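Local structure of dihydrofolate reductase (Moritella profunda, 3IA4) at residues Ala7-Asp18 / Leu119-Tyr130. The protein probably reduces 7,8-dihydrofolate to tetrahydrofolate with NADPH, as a dihydrofolate reductase supplying glycine, purine and DNA-precursor synthesis. Sequence-based numbering, arbitrary orientation.
With NDP (NADPH dihydro-nicotinamide-adenine-dinucleotide phosphate), chain E.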
# COMPACT_ATOMS: atom_id res chain seq x y z
N ALA A 7 0.49 -3.69 -0.21
CA ALA A 7 1.93 -3.41 -0.25
C ALA A 7 2.65 -4.45 -1.05
O ALA A 7 2.16 -5.59 -1.16
CB ALA A 7 2.48 -3.50 1.23
N ALA A 8 3.84 -4.09 -1.57
CA ALA A 8 4.69 -5.08 -2.25
C ALA A 8 5.96 -5.26 -1.38
O ALA A 8 6.66 -4.29 -1.08
CB ALA A 8 5.08 -4.57 -3.63
N LEU A 9 6.20 -6.50 -0.98
CA LEU A 9 7.33 -6.82 -0.05
C LEU A 9 8.39 -7.65 -0.74
O LEU A 9 8.10 -8.74 -1.24
CB LEU A 9 6.88 -7.66 1.12
CG LEU A 9 6.09 -7.01 2.31
CD1 LEU A 9 4.87 -6.20 1.79
CD2 LEU A 9 5.69 -8.17 3.29
N ALA A 10 9.63 -7.19 -0.71
CA ALA A 10 10.72 -8.10 -1.04
C ALA A 10 11.04 -8.97 0.20
O ALA A 10 10.33 -8.91 1.22
CB ALA A 10 11.91 -7.31 -1.49
N ASN A 11 12.12 -9.76 0.14
CA ASN A 11 12.44 -10.62 1.28
C ASN A 11 12.65 -9.77 2.54
O ASN A 11 13.08 -8.63 2.45
CB ASN A 11 13.70 -11.42 0.98
CG ASN A 11 13.47 -12.50 -0.10
OD1 ASN A 11 12.34 -12.89 -0.35
ND2 ASN A 11 14.56 -13.01 -0.68
N ASN A 12 12.36 -10.39 3.70
CA ASN A 12 12.55 -9.77 5.01
C ASN A 12 11.65 -8.51 5.12
O ASN A 12 11.96 -7.62 5.91
CB ASN A 12 14.03 -9.40 5.21
CG ASN A 12 14.96 -10.57 4.97
OD1 ASN A 12 14.70 -11.64 5.48
ND2 ASN A 12 15.96 -10.39 4.07
N ARG A 13 10.52 -8.50 4.38
CA ARG A 13 9.51 -7.39 4.44
C ARG A 13 10.02 -6.05 4.00
O ARG A 13 9.48 -5.00 4.35
CB ARG A 13 8.86 -7.25 5.87
CG ARG A 13 8.47 -8.58 6.43
CD ARG A 13 7.47 -8.33 7.64
NE ARG A 13 8.02 -7.50 8.76
CZ ARG A 13 8.72 -7.96 9.80
NH1 ARG A 13 8.97 -9.26 9.91
NH2 ARG A 13 9.11 -7.14 10.76
N VAL A 14 11.13 -6.03 3.25
CA VAL A 14 11.58 -4.71 2.74
C VAL A 14 10.57 -4.10 1.75
O VAL A 14 10.10 -4.79 0.82
CB VAL A 14 12.95 -4.84 1.94
CG1 VAL A 14 13.30 -3.49 1.23
CG2 VAL A 14 14.09 -5.12 2.91
N ILE A 15 10.27 -2.81 1.93
CA ILE A 15 9.33 -2.14 1.03
C ILE A 15 9.91 -0.88 0.40
O ILE A 15 9.35 -0.40 -0.58
CB ILE A 15 7.99 -1.75 1.71
CG1 ILE A 15 8.23 -0.81 2.89
CG2 ILE A 15 7.24 -3.00 2.10
CD1 ILE A 15 6.88 -0.31 3.50
N GLY A 16 11.04 -0.35 0.92
CA GLY A 16 11.49 0.97 0.45
C GLY A 16 12.97 1.22 0.72
O GLY A 16 13.53 0.58 1.61
N LEU A 17 13.56 2.10 -0.08
CA LEU A 17 14.92 2.57 0.17
C LEU A 17 15.00 3.96 -0.43
O LEU A 17 14.66 4.14 -1.62
CB LEU A 17 15.93 1.63 -0.50
CG LEU A 17 17.38 2.11 -0.34
CD1 LEU A 17 17.85 2.22 1.10
CD2 LEU A 17 18.34 1.22 -1.12
N ASP A 18 15.44 4.96 0.33
CA ASP A 18 15.62 6.32 -0.21
C ASP A 18 14.35 6.91 -0.85
O ASP A 18 14.41 7.57 -1.93
CB ASP A 18 16.77 6.35 -1.22
CG ASP A 18 18.10 5.97 -0.62
OD1 ASP A 18 18.92 5.33 -1.34
OD2 ASP A 18 18.34 6.28 0.57
N LEU A 119 13.21 -11.43 -4.08
CA LEU A 119 14.39 -10.60 -4.23
C LEU A 119 14.91 -10.28 -2.83
O LEU A 119 14.10 -9.95 -1.96
CB LEU A 119 13.98 -9.30 -4.93
CG LEU A 119 15.04 -8.20 -4.95
CD1 LEU A 119 16.22 -8.51 -5.85
CD2 LEU A 119 14.30 -7.01 -5.48
N THR A 120 16.22 -10.43 -2.60
CA THR A 120 16.83 -9.90 -1.36
C THR A 120 17.50 -8.55 -1.73
O THR A 120 18.41 -8.48 -2.58
CB THR A 120 17.86 -10.84 -0.81
OG1 THR A 120 17.20 -12.06 -0.43
CG2 THR A 120 18.55 -10.21 0.42
N THR A 121 17.01 -7.50 -1.13
CA THR A 121 17.53 -6.17 -1.44
C THR A 121 17.67 -5.42 -0.12
O THR A 121 16.98 -5.75 0.86
CB THR A 121 16.60 -5.45 -2.48
OG1 THR A 121 17.26 -4.29 -3.01
CG2 THR A 121 15.30 -5.07 -1.90
N GLU A 122 18.58 -4.47 -0.03
CA GLU A 122 18.66 -3.64 1.20
C GLU A 122 17.51 -2.64 1.30
O GLU A 122 17.02 -2.08 0.32
CB GLU A 122 19.99 -2.88 1.25
CG GLU A 122 21.14 -3.74 1.80
CD GLU A 122 22.48 -3.01 1.72
OE1 GLU A 122 22.45 -1.73 1.54
OE2 GLU A 122 23.52 -3.72 1.77
N GLY A 123 17.04 -2.41 2.52
CA GLY A 123 15.96 -1.48 2.72
C GLY A 123 16.27 -0.38 3.73
O GLY A 123 17.25 -0.46 4.45
N ASP A 124 15.41 0.66 3.74
CA ASP A 124 15.36 1.56 4.89
C ASP A 124 13.92 1.74 5.44
O ASP A 124 13.68 2.59 6.28
CB ASP A 124 16.04 2.92 4.60
CG ASP A 124 15.30 3.76 3.58
OD1 ASP A 124 14.08 3.53 3.29
OD2 ASP A 124 15.93 4.72 3.09
N THR A 125 12.99 0.94 4.90
CA THR A 125 11.60 0.89 5.38
C THR A 125 11.10 -0.54 5.20
O THR A 125 11.42 -1.23 4.21
CB THR A 125 10.65 1.84 4.63
OG1 THR A 125 10.95 1.79 3.26
CG2 THR A 125 10.94 3.29 5.09
N TRP A 126 10.37 -1.03 6.20
CA TRP A 126 9.92 -2.41 6.20
C TRP A 126 8.44 -2.45 6.48
O TRP A 126 7.91 -1.66 7.29
CB TRP A 126 10.63 -3.22 7.34
CG TRP A 126 12.07 -3.42 7.04
CD1 TRP A 126 12.63 -4.54 6.50
CD2 TRP A 126 13.14 -2.50 7.28
NE1 TRP A 126 13.99 -4.34 6.30
CE2 TRP A 126 14.33 -3.10 6.78
CE3 TRP A 126 13.21 -1.19 7.82
CZ2 TRP A 126 15.58 -2.44 6.80
CZ3 TRP A 126 14.48 -0.53 7.84
CH2 TRP A 126 15.63 -1.17 7.33
N PHE A 127 7.77 -3.41 5.89
CA PHE A 127 6.32 -3.68 6.27
C PHE A 127 6.27 -4.18 7.72
O PHE A 127 7.20 -4.82 8.24
CB PHE A 127 5.78 -4.81 5.33
CG PHE A 127 4.28 -4.87 5.31
CD1 PHE A 127 3.58 -5.89 5.97
CD2 PHE A 127 3.57 -3.84 4.67
CE1 PHE A 127 2.14 -5.90 5.97
CE2 PHE A 127 2.18 -3.84 4.66
CZ PHE A 127 1.44 -4.84 5.34
N PRO A 128 5.16 -3.95 8.43
CA PRO A 128 5.07 -4.45 9.80
C PRO A 128 5.07 -6.01 9.88
O PRO A 128 4.84 -6.69 8.90
CB PRO A 128 3.66 -3.95 10.25
CG PRO A 128 3.12 -3.14 9.19
CD PRO A 128 4.06 -3.02 8.08
N ASP A 129 5.36 -6.56 11.06
CA ASP A 129 5.34 -8.02 11.24
C ASP A 129 3.87 -8.54 11.35
O ASP A 129 3.32 -8.77 12.45
CB ASP A 129 6.12 -8.34 12.54
CG ASP A 129 6.20 -9.80 12.81
OD1 ASP A 129 6.00 -10.55 11.84
OD2 ASP A 129 6.37 -10.21 14.00
N TYR A 130 3.20 -8.60 10.22
CA TYR A 130 1.81 -9.01 10.21
C TYR A 130 1.64 -10.45 10.71
O TYR A 130 0.55 -10.85 11.17
CB TYR A 130 1.22 -8.84 8.79
CG TYR A 130 1.84 -9.74 7.75
CD1 TYR A 130 3.06 -9.38 7.11
CD2 TYR A 130 1.24 -10.96 7.41
CE1 TYR A 130 3.65 -10.21 6.16
CE2 TYR A 130 1.84 -11.80 6.44
CZ TYR A 130 3.03 -11.41 5.83
OH TYR A 130 3.59 -12.25 4.93
PA NDP E . 4.90 7.49 4.86
O1A NDP E . 4.18 6.57 5.81
O2A NDP E . 4.63 7.46 3.39
O5B NDP E . 4.78 9.06 5.32
C5B NDP E . 4.99 9.39 6.71
C4B NDP E . 4.56 10.84 6.85
O4B NDP E . 3.13 10.84 6.94
C3B NDP E . 4.97 11.41 8.23
O3B NDP E . 6.31 11.88 8.20
C2B NDP E . 3.93 12.49 8.49
O2B NDP E . 4.06 13.58 7.57
C1B NDP E . 2.70 11.75 7.99
N9A NDP E . 1.98 11.00 9.05
C8A NDP E . 2.26 9.75 9.45
N7A NDP E . 1.36 9.33 10.36
C5A NDP E . 0.46 10.33 10.52
C6A NDP E . -0.78 10.56 11.28
N6A NDP E . -1.28 9.63 12.16
N1A NDP E . -1.38 11.78 11.09
C2A NDP E . -0.97 12.72 10.24
N3A NDP E . 0.14 12.57 9.53
C4A NDP E . 0.87 11.41 9.63
O3 NDP E . 6.50 7.38 5.07
PN NDP E . 7.59 6.21 5.24
O1N NDP E . 7.25 5.41 6.44
O2N NDP E . 8.94 6.83 5.14
O5D NDP E . 7.29 5.25 4.01
C5D NDP E . 7.72 5.66 2.72
C4D NDP E . 8.54 4.54 2.08
O4D NDP E . 7.67 3.40 1.75
C3D NDP E . 9.22 4.93 0.76
O3D NDP E . 10.50 4.27 0.68
C2D NDP E . 8.31 4.34 -0.32
O2D NDP E . 8.99 4.06 -1.57
C1D NDP E . 7.90 3.07 0.37
N1N NDP E . 6.64 2.49 -0.09
C2N NDP E . 6.64 1.22 -0.49
C3N NDP E . 5.46 0.60 -0.82
C7N NDP E . 5.52 -0.82 -1.28
O7N NDP E . 4.47 -1.42 -1.43
N7N NDP E . 6.67 -1.48 -1.41
C4N NDP E . 4.10 1.27 -0.79
C5N NDP E . 4.25 2.61 -0.27
C6N NDP E . 5.47 3.18 0.01
P2B NDP E . 4.23 15.10 8.11
O1X NDP E . 3.99 15.89 6.90
O2X NDP E . 3.26 15.19 9.24
O3X NDP E . 5.62 15.15 8.69
O HOH W 1 15.09 -8.01 0.89
O HOH W 2 16.89 -7.61 3.29
O HOH W 3 17.21 -12.79 2.13
O HOH W 4 8.82 -4.20 10.49
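Phe127 sets its ring anti to the backbone N (chi1 -162°), which turns it toward Leu9 and Ala7; Arg13, with CG anti to the carbonyl carbon and the chain bent at chi3, carries its guanidinium back to the main chain of Phe127-Asp129. The Phe127 ring is met obliquely by Leu9 CD1 and by Ala7, whose CB lies 3.5 Å from Phe127 CE2, while Tyr102 of helix 99-105 also meets this ring. Arg13 NE donates to Phe127 O at 2.9 Å; the oxygen lies in the guanidinium plane, but the nitrogen stands above the carbonyl plane. Asp129 CA sits over one guanidinium face, and water 4 bridges Arg13 NH2 to Phe127 O. Asp129 OD1, 3.8 Å from Arg13 NH1, adds only a long, out-of-plane ion pair. With the guanidinium gone, as in an alanine here, Phe127 O would probably lose its NE donor and Asp129 the positive charge beside it.

Strands 14-16 and 125-126 pair antiparallel with a classic beta bulge, Ile15 and Gly16 both facing Thr125: Ile15 N reaches Thr125 O at 3.0 Å, whereas the Gly16 N bond to that oxygen is weak. In the dihydrofolate reductase fold this joins the active-site loop that follows strand 2-9 to the FG loop. Asp124 continues the pairing through its N to Gly16 O, and beyond the strands its OD2 accepts from Asp18 N at 2.8 Å, from above the carboxylate plane. At the opposite end, Asn11 ND2 donates to Thr120 OG1 at 2.8 Å, within the amide plane. Between them Val14 CG2 lies 3.5 Å from Trp126 NE1, and Val14 CG1 rests on Gly123 CA. The nicotinamide carboxamide of NADPH is gripped by three bonds, from Ala8 N and to Ala8 O and Ile15 O.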